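Local structure of uncharacterized protein (Escherichia coli O157:H7, 5KOL) at residues G45-A50 and L159-A164; S88-K93 and A113-G118; V132-H137 and A145-A150. The protein is an inactive member of the CinA (competence-damaged protein) family that lacks nicotinamide-nucleotide amidohydrolase activity and whose role is unknown. One frame throughout, in Å; residues are numbered along the deposited sequence. Where two conformers were deposited one is given.

Contact 1 (G45-A50 and L159-A164)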
# COMPACT_ATOMS: atom_id res chain seq x y z
N GLY A 45 2.73 -2.04 3.15
CA GLY A 45 2.57 -2.01 1.71
C GLY A 45 3.34 -3.09 0.99
O GLY A 45 3.22 -3.21 -0.24
N LYS A 46 4.13 -3.89 1.71
CA LYS A 46 4.93 -4.92 1.07
C LYS A 46 4.09 -6.11 0.61
O LYS A 46 4.51 -6.81 -0.31
CB LYS A 46 6.06 -5.37 2.00
CG LYS A 46 7.20 -4.35 2.14
CD LYS A 46 8.23 -4.80 3.16
CE LYS A 46 9.47 -3.90 3.19
NZ LYS A 46 10.29 -4.01 1.96
N LEU A 47 2.92 -6.36 1.23
CA LEU A 47 2.01 -7.38 0.72
C LEU A 47 1.41 -6.94 -0.61
O LEU A 47 1.42 -7.69 -1.60
CB LEU A 47 0.90 -7.67 1.74
CG LEU A 47 -0.22 -8.61 1.28
CD1 LEU A 47 0.30 -10.04 1.01
CD2 LEU A 47 -1.39 -8.66 2.29
N ALA A 48 0.89 -5.70 -0.66
CA ALA A 48 0.42 -5.12 -1.91
C ALA A 48 1.50 -5.16 -2.99
O ALA A 48 1.21 -5.50 -4.14
CB ALA A 48 -0.04 -3.68 -1.68
N SER A 49 2.73 -4.79 -2.62
CA SER A 49 3.83 -4.82 -3.58
C SER A 49 4.07 -6.22 -4.11
O SER A 49 4.40 -6.40 -5.30
CB SER A 49 5.10 -4.27 -2.93
OG SER A 49 6.18 -4.29 -3.85
N ALA A 50 3.95 -7.23 -3.25
CA ALA A 50 4.11 -8.61 -3.71
C ALA A 50 3.09 -8.95 -4.78
O ALA A 50 3.42 -9.55 -5.81
CB ALA A 50 3.99 -9.56 -2.52
N LEU A 159 8.47 -12.71 6.53
CA LEU A 159 7.73 -13.93 6.80
C LEU A 159 6.23 -13.69 6.86
O LEU A 159 5.44 -14.52 6.40
CB LEU A 159 8.19 -14.56 8.11
CG LEU A 159 9.57 -15.18 8.05
CD1 LEU A 159 10.21 -15.10 9.42
CD2 LEU A 159 9.46 -16.62 7.52
N ALA A 160 5.81 -12.55 7.44
CA ALA A 160 4.37 -12.26 7.51
C ALA A 160 3.76 -12.18 6.12
O ALA A 160 2.65 -12.68 5.89
CB ALA A 160 4.13 -10.94 8.27
N VAL A 161 4.44 -11.51 5.18
CA VAL A 161 3.91 -11.40 3.82
C VAL A 161 3.80 -12.79 3.19
O VAL A 161 2.75 -13.15 2.64
CB VAL A 161 4.75 -10.43 2.97
CG1 VAL A 161 4.24 -10.43 1.51
CG2 VAL A 161 4.74 -8.97 3.54
N ARG A 162 4.87 -13.59 3.27
CA ARG A 162 4.81 -14.95 2.70
C ARG A 162 3.73 -15.79 3.37
O ARG A 162 3.01 -16.55 2.70
CB ARG A 162 6.16 -15.66 2.83
CG ARG A 162 7.21 -15.15 1.84
CD ARG A 162 8.62 -15.69 2.18
NE ARG A 162 8.75 -17.14 2.05
CZ ARG A 162 9.57 -17.87 2.79
NH1 ARG A 162 10.30 -17.30 3.75
NH2 ARG A 162 9.64 -19.19 2.61
N PHE A 163 3.62 -15.70 4.70
CA PHE A 163 2.62 -16.49 5.41
C PHE A 163 1.20 -16.09 5.01
O PHE A 163 0.33 -16.95 4.82
CB PHE A 163 2.81 -16.33 6.92
CG PHE A 163 1.78 -17.07 7.72
CD1 PHE A 163 1.92 -18.42 7.97
CD2 PHE A 163 0.66 -16.40 8.22
CE1 PHE A 163 0.99 -19.12 8.69
CE2 PHE A 163 -0.29 -17.10 8.95
CZ PHE A 163 -0.14 -18.45 9.18
N ALA A 164 0.94 -14.78 4.93
CA ALA A 164 -0.39 -14.30 4.55
C ALA A 164 -0.85 -14.89 3.22
O ALA A 164 -2.02 -15.29 3.07
CB ALA A 164 -0.36 -12.76 4.47
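Val161 turns its two methyls onto the first turn of helix 46-52, and with this residue at the centre of the interface the C-terminal helix 153-171 packs against its neighbour on one side of the mixed sheet of this alpha/beta CinA fold. The axes of the short segments come within 9.8 Å at a crossing angle of -53°, a gap filled by valine, alanine and leucine side chains. The branches of Val161 divide the work. CG1, anti to the backbone N (chi1 175°), lies 3.9 Å from Leu47 CA and also meets the methyl of Ala50, whereas CG2 faces the other way along the helix, toward Leu47 N and the CB of Lys46. A beta-branched residue suits this place because both methyls spring directly from CB and can touch two places on the facing helix at once. Leu47 runs past Val161 at a slant; its CG is swung anti to the backbone N (chi1 173°), which puts CD1 4.0 Å from Val161 CG1, while CD2 turns to Ile114 of the sheet. Ala50 and Ala164 are small enough to let the backbones come near. Lys46 contributes its CB, and the rest of its chain leads away to pack on Ser49 of the second subunit. At the sheet side of the interface, Leu47 CD1 stands 4.5 Å from Ala164 CB.

Contact 2 (S88-K93 and A113-G118)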
# COMPACT_ATOMS: atom_id res chain seq x y z
N SER A 88 -6.40 -3.69 21.49
CA SER A 88 -5.24 -3.15 20.77
C SER A 88 -5.36 -3.42 19.27
O SER A 88 -6.18 -4.24 18.84
CB SER A 88 -3.92 -3.73 21.29
OG SER A 88 -3.57 -4.91 20.57
N ALA A 89 -4.55 -2.70 18.47
CA ALA A 89 -4.56 -2.88 17.02
C ALA A 89 -3.98 -4.22 16.58
O ALA A 89 -4.27 -4.68 15.47
CB ALA A 89 -3.76 -1.76 16.33
N VAL A 90 -3.12 -4.83 17.40
CA VAL A 90 -2.56 -6.15 17.11
C VAL A 90 -3.45 -7.13 17.86
O VAL A 90 -3.21 -7.44 19.03
CB VAL A 90 -1.09 -6.25 17.52
CG1 VAL A 90 -0.58 -7.69 17.36
CG2 VAL A 90 -0.23 -5.26 16.71
N SER A 91 -4.50 -7.60 17.20
CA SER A 91 -5.47 -8.46 17.89
C SER A 91 -6.27 -9.22 16.85
O SER A 91 -6.43 -8.77 15.72
CB SER A 91 -6.43 -7.65 18.76
OG SER A 91 -7.30 -6.91 17.91
N GLU A 92 -6.80 -10.37 17.28
CA GLU A 92 -7.66 -11.16 16.41
C GLU A 92 -8.86 -10.35 15.92
O GLU A 92 -9.23 -10.41 14.75
CB GLU A 92 -8.12 -12.42 17.15
CG GLU A 92 -9.13 -13.24 16.39
CD GLU A 92 -9.52 -14.52 17.11
OE1 GLU A 92 -10.26 -15.32 16.51
OE2 GLU A 92 -9.10 -14.71 18.26
N LYS A 93 -9.47 -9.56 16.81
CA LYS A 93 -10.66 -8.82 16.43
C LYS A 93 -10.35 -7.75 15.39
O LYS A 93 -11.07 -7.62 14.39
CB LYS A 93 -11.31 -8.20 17.68
CG LYS A 93 -12.51 -7.30 17.41
CD LYS A 93 -13.69 -8.04 16.83
CE LYS A 93 -14.96 -7.18 16.89
NZ LYS A 93 -16.15 -7.81 16.25
N ALA A 113 -5.77 -9.59 5.70
CA ALA A 113 -5.41 -8.54 6.64
C ALA A 113 -4.18 -8.94 7.46
O ALA A 113 -4.03 -10.10 7.84
CB ALA A 113 -6.60 -8.20 7.55
N ILE A 114 -3.29 -7.98 7.71
CA ILE A 114 -2.08 -8.22 8.50
C ILE A 114 -1.92 -7.09 9.51
O ILE A 114 -1.86 -5.92 9.12
CB ILE A 114 -0.79 -8.31 7.65
CG1 ILE A 114 -0.91 -9.34 6.53
CG2 ILE A 114 0.42 -8.67 8.56
CD1 ILE A 114 0.39 -9.46 5.67
N THR A 115 -1.81 -7.44 10.79
CA THR A 115 -1.48 -6.45 11.81
C THR A 115 -0.60 -7.13 12.85
O THR A 115 -0.96 -8.20 13.34
CB THR A 115 -2.75 -5.84 12.45
OG1 THR A 115 -2.38 -4.92 13.50
CG2 THR A 115 -3.69 -6.94 13.00
N GLY A 116 0.55 -6.53 13.16
CA GLY A 116 1.49 -7.16 14.08
C GLY A 116 2.55 -6.22 14.61
O GLY A 116 2.54 -5.02 14.34
N TYR A 117 3.47 -6.81 15.39
CA TYR A 117 4.66 -6.14 15.92
C TYR A 117 5.90 -6.69 15.20
O TYR A 117 6.39 -7.77 15.51
CB TYR A 117 4.79 -6.36 17.42
CG TYR A 117 3.66 -5.74 18.22
CD1 TYR A 117 3.57 -4.36 18.38
CD2 TYR A 117 2.69 -6.54 18.82
CE1 TYR A 117 2.54 -3.79 19.13
CE2 TYR A 117 1.66 -5.98 19.57
CZ TYR A 117 1.59 -4.61 19.71
OH TYR A 117 0.56 -4.06 20.45
N GLY A 118 6.41 -5.91 14.24
CA GLY A 118 7.63 -6.32 13.56
C GLY A 118 8.82 -6.44 14.49
O GLY A 118 9.69 -7.29 14.30
O HOH W 1 -1.11 -5.49 21.60
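Val90 sets its CG2 over one face of the Tyr117 ring, with CB and CG1 toward the rim. CG2 sits 3.6 Å from the ring centroid, only 18° off the normal, in a CH-pi contact, while CB comes within 3.4 Å of Tyr117 CE2 at the phenol end. With CG1 anti to the backbone N (chi1 173°), CG2 falls beside that nitrogen, and both methyls are brought against the ring: CG1 lies near CE2 and CD2, and CG2 spans CE2 and CZ. Valine suits the place because its short, stiff side chain can present CB and two methyls to a flat partner at once. In the alpha/beta fold of the CinA family, segment 88-93 links helix 81-87 to helix 92-106, and it passes across the end of strand 110-116, where that central strand of the mixed sheet gives way to a loop. Thr115 fastens the crossing: its hydroxyl, anti to its own backbone N, donates to the carbonyl of Ala89, OG1 to O 2.7 Å. The bond is short, although the donor stands 52° out of the carbonyl plane and not on a lone pair. Thr115 CG2 also rests near the same oxygen. Next along, Ser91 is the N-cap of helix 92-106, and its OG both caps Val94 N and donates to Ser88 O at 3.0 Å, drawing the turn closed. At the outer end a water joins the two segments: it donates to Ser88 OG at 2.7 Å and, lying in the plane of the Tyr117 ring, is hydrogen-bonded to Tyr117 OH.

Contact 3 (V132-H137 and A145-A150)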
# COMPACT_ATOMS: atom_id res chain seq x y z
N VAL A 132 2.16 -11.59 15.08
CA VAL A 132 1.40 -11.02 13.97
C VAL A 132 0.05 -11.74 13.87
O VAL A 132 0.00 -12.98 13.78
CB VAL A 132 2.16 -11.11 12.63
CG1 VAL A 132 1.36 -10.39 11.54
CG2 VAL A 132 3.54 -10.49 12.76
N TRP A 133 -1.03 -10.97 13.88
CA TRP A 133 -2.37 -11.50 13.65
C TRP A 133 -2.76 -11.36 12.18
O TRP A 133 -2.48 -10.35 11.55
CB TRP A 133 -3.38 -10.77 14.51
CG TRP A 133 -3.53 -11.38 15.86
CD1 TRP A 133 -2.97 -10.94 17.02
CD2 TRP A 133 -4.29 -12.55 16.20
NE1 TRP A 133 -3.33 -11.76 18.07
CE2 TRP A 133 -4.14 -12.76 17.58
CE3 TRP A 133 -5.07 -13.45 15.45
CZ2 TRP A 133 -4.76 -13.84 18.26
CZ3 TRP A 133 -5.69 -14.52 16.12
CH2 TRP A 133 -5.53 -14.70 17.51
N PHE A 134 -3.44 -12.38 11.66
CA PHE A 134 -3.84 -12.39 10.26
C PHE A 134 -5.33 -12.64 10.18
O PHE A 134 -5.89 -13.33 11.03
CB PHE A 134 -3.11 -13.49 9.48
CG PHE A 134 -1.61 -13.37 9.49
CD1 PHE A 134 -0.87 -13.87 10.55
CD2 PHE A 134 -0.94 -12.83 8.41
CE1 PHE A 134 0.52 -13.78 10.56
CE2 PHE A 134 0.46 -12.74 8.39
CZ PHE A 134 1.19 -13.22 9.47
N ALA A 135 -5.97 -12.14 9.12
CA ALA A 135 -7.36 -12.51 8.85
C ALA A 135 -7.57 -12.64 7.35
O ALA A 135 -6.93 -11.94 6.55
CB ALA A 135 -8.36 -11.50 9.46
N TRP A 136 -8.46 -13.56 6.96
CA TRP A 136 -8.85 -13.75 5.57
C TRP A 136 -10.37 -13.85 5.46
O TRP A 136 -11.00 -14.54 6.25
CB TRP A 136 -8.26 -15.04 4.98
CG TRP A 136 -6.75 -15.15 5.13
CD1 TRP A 136 -5.82 -14.85 4.19
CD2 TRP A 136 -6.04 -15.60 6.29
NE1 TRP A 136 -4.55 -15.07 4.69
CE2 TRP A 136 -4.66 -15.54 5.98
CE3 TRP A 136 -6.43 -16.07 7.55
CZ2 TRP A 136 -3.68 -15.91 6.89
CZ3 TRP A 136 -5.46 -16.44 8.45
CH2 TRP A 136 -4.10 -16.36 8.12
N HIS A 137 -10.93 -13.18 4.46
CA HIS A 137 -12.34 -13.28 4.12
C HIS A 137 -12.45 -14.07 2.82
O HIS A 137 -11.86 -13.69 1.81
CB HIS A 137 -12.97 -11.90 3.95
CG HIS A 137 -14.42 -11.94 3.57
ND1 HIS A 137 -15.44 -11.72 4.47
CD2 HIS A 137 -15.02 -12.16 2.37
CE1 HIS A 137 -16.61 -11.81 3.85
NE2 HIS A 137 -16.38 -12.08 2.58
N ALA A 145 -5.68 -16.20 12.17
CA ALA A 145 -4.58 -17.00 12.71
C ALA A 145 -3.57 -16.04 13.33
O ALA A 145 -3.40 -14.92 12.87
CB ALA A 145 -3.91 -17.85 11.62
N VAL A 146 -2.90 -16.49 14.39
CA VAL A 146 -1.80 -15.73 14.97
C VAL A 146 -0.50 -16.52 14.79
O VAL A 146 -0.50 -17.76 14.77
CB VAL A 146 -2.05 -15.41 16.46
CG1 VAL A 146 -2.31 -16.69 17.26
CG2 VAL A 146 -0.89 -14.61 17.06
N MET A 147 0.60 -15.78 14.63
CA MET A 147 1.94 -16.34 14.47
C MET A 147 2.93 -15.58 15.34
O MET A 147 2.76 -14.39 15.61
CB MET A 147 2.39 -16.28 13.01
CG MET A 147 1.55 -17.13 12.07
SD MET A 147 1.82 -18.88 12.39
CE MET A 147 3.51 -19.11 11.84
N HIS A 148 4.00 -16.27 15.74
CA HIS A 148 5.10 -15.67 16.51
C HIS A 148 6.39 -15.91 15.74
O HIS A 148 6.96 -17.00 15.80
CB HIS A 148 5.16 -16.25 17.91
CG HIS A 148 3.90 -16.06 18.69
ND1 HIS A 148 3.58 -14.87 19.31
CD2 HIS A 148 2.87 -16.90 18.93
CE1 HIS A 148 2.41 -14.99 19.91
NE2 HIS A 148 1.95 -16.21 19.69
N PHE A 149 6.84 -14.89 15.00
CA PHE A 149 7.99 -15.04 14.13
C PHE A 149 9.27 -14.64 14.85
O PHE A 149 9.29 -13.65 15.59
CB PHE A 149 7.83 -14.20 12.86
CG PHE A 149 6.67 -14.61 11.98
CD1 PHE A 149 6.66 -15.85 11.34
CD2 PHE A 149 5.59 -13.74 11.79
CE1 PHE A 149 5.59 -16.21 10.53
CE2 PHE A 149 4.52 -14.10 10.98
CZ PHE A 149 4.53 -15.34 10.34
N ALA A 150 10.34 -15.42 14.64
CA ALA A 150 11.64 -15.09 15.19
C ALA A 150 12.45 -14.25 14.19
O ALA A 150 12.20 -14.28 12.98
CB ALA A 150 12.43 -16.36 15.56
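Trp133 and Val146 face each other as a non-hydrogen-bonded pair of the antiparallel hairpin made by strands 131-138 and 141-148, the latter the outermost strand on its side of the sheet. Val146 CB stands 3.4 Å from the centroid of the indole's six-membered ring and 5° off its normal, a CH-pi contact almost exactly over the centre. Val146 CG1 takes the position between backbone N and carbonyl carbon (chi1 56°), and from there it lies over CZ2 and CH2, while CG2 reaches toward CE2 and NE1. The broad indole can roof a beta-branched neighbour; this pair is partly exposed yet closely stacked, and Val90 and Glu92 lie against the same tryptophan. On the side turned to helix 153-171, Val132, Phe134 and Trp136 are buried and tightly packed, with Ala145, Met147 and Phe149 as their partly exposed margin. The two phenylalanines approach from opposite directions and meet edge to edge, Phe134 CZ to Phe149 CE2 at 3.8 Å, and Val132 CG2 touches the Phe149 rim. Met147 CG borders Phe134 CE1 and also packs on Phe163. Ala145 is small enough for its methyl to rest at the edge of the Trp136 ring, whose NE1 bonds to Ala164 O. Two reciprocal pairs of backbone bonds join the strands, among them Val132 N to Met147 O at 2.9 Å and Phe134 N to Ala145 O at 2.8 Å. These bonds hold the strands together whatever the side chains, which are left to bury apolar surface under the helix and, at Trp133 and Val146, to pair through a CH-pi contact.

Contact 1 is the most buried of the three and wholly apolar across its segments, helix against helix. Contacts 2 and 3 are only partly buried and add polar chemistry: a hydroxyl-to-carbonyl bond and a water bridge in contact 2, reciprocal backbone hydrogen bonds in contact 3. Both rest on the same sheet, since strands 110-116 and 131-138 are neighbours joined by Thr115 O to Trp133 N and Ala113 N to Ala135 O. Helix 153-171 ties contact 1 to the hairpin through Phe163 and Ala164, while Ile114 of contact 2 packs on Leu47 and Ala164. Along the chain, contacts 2 and 3 follow in series inside the loop that contact 1 closes.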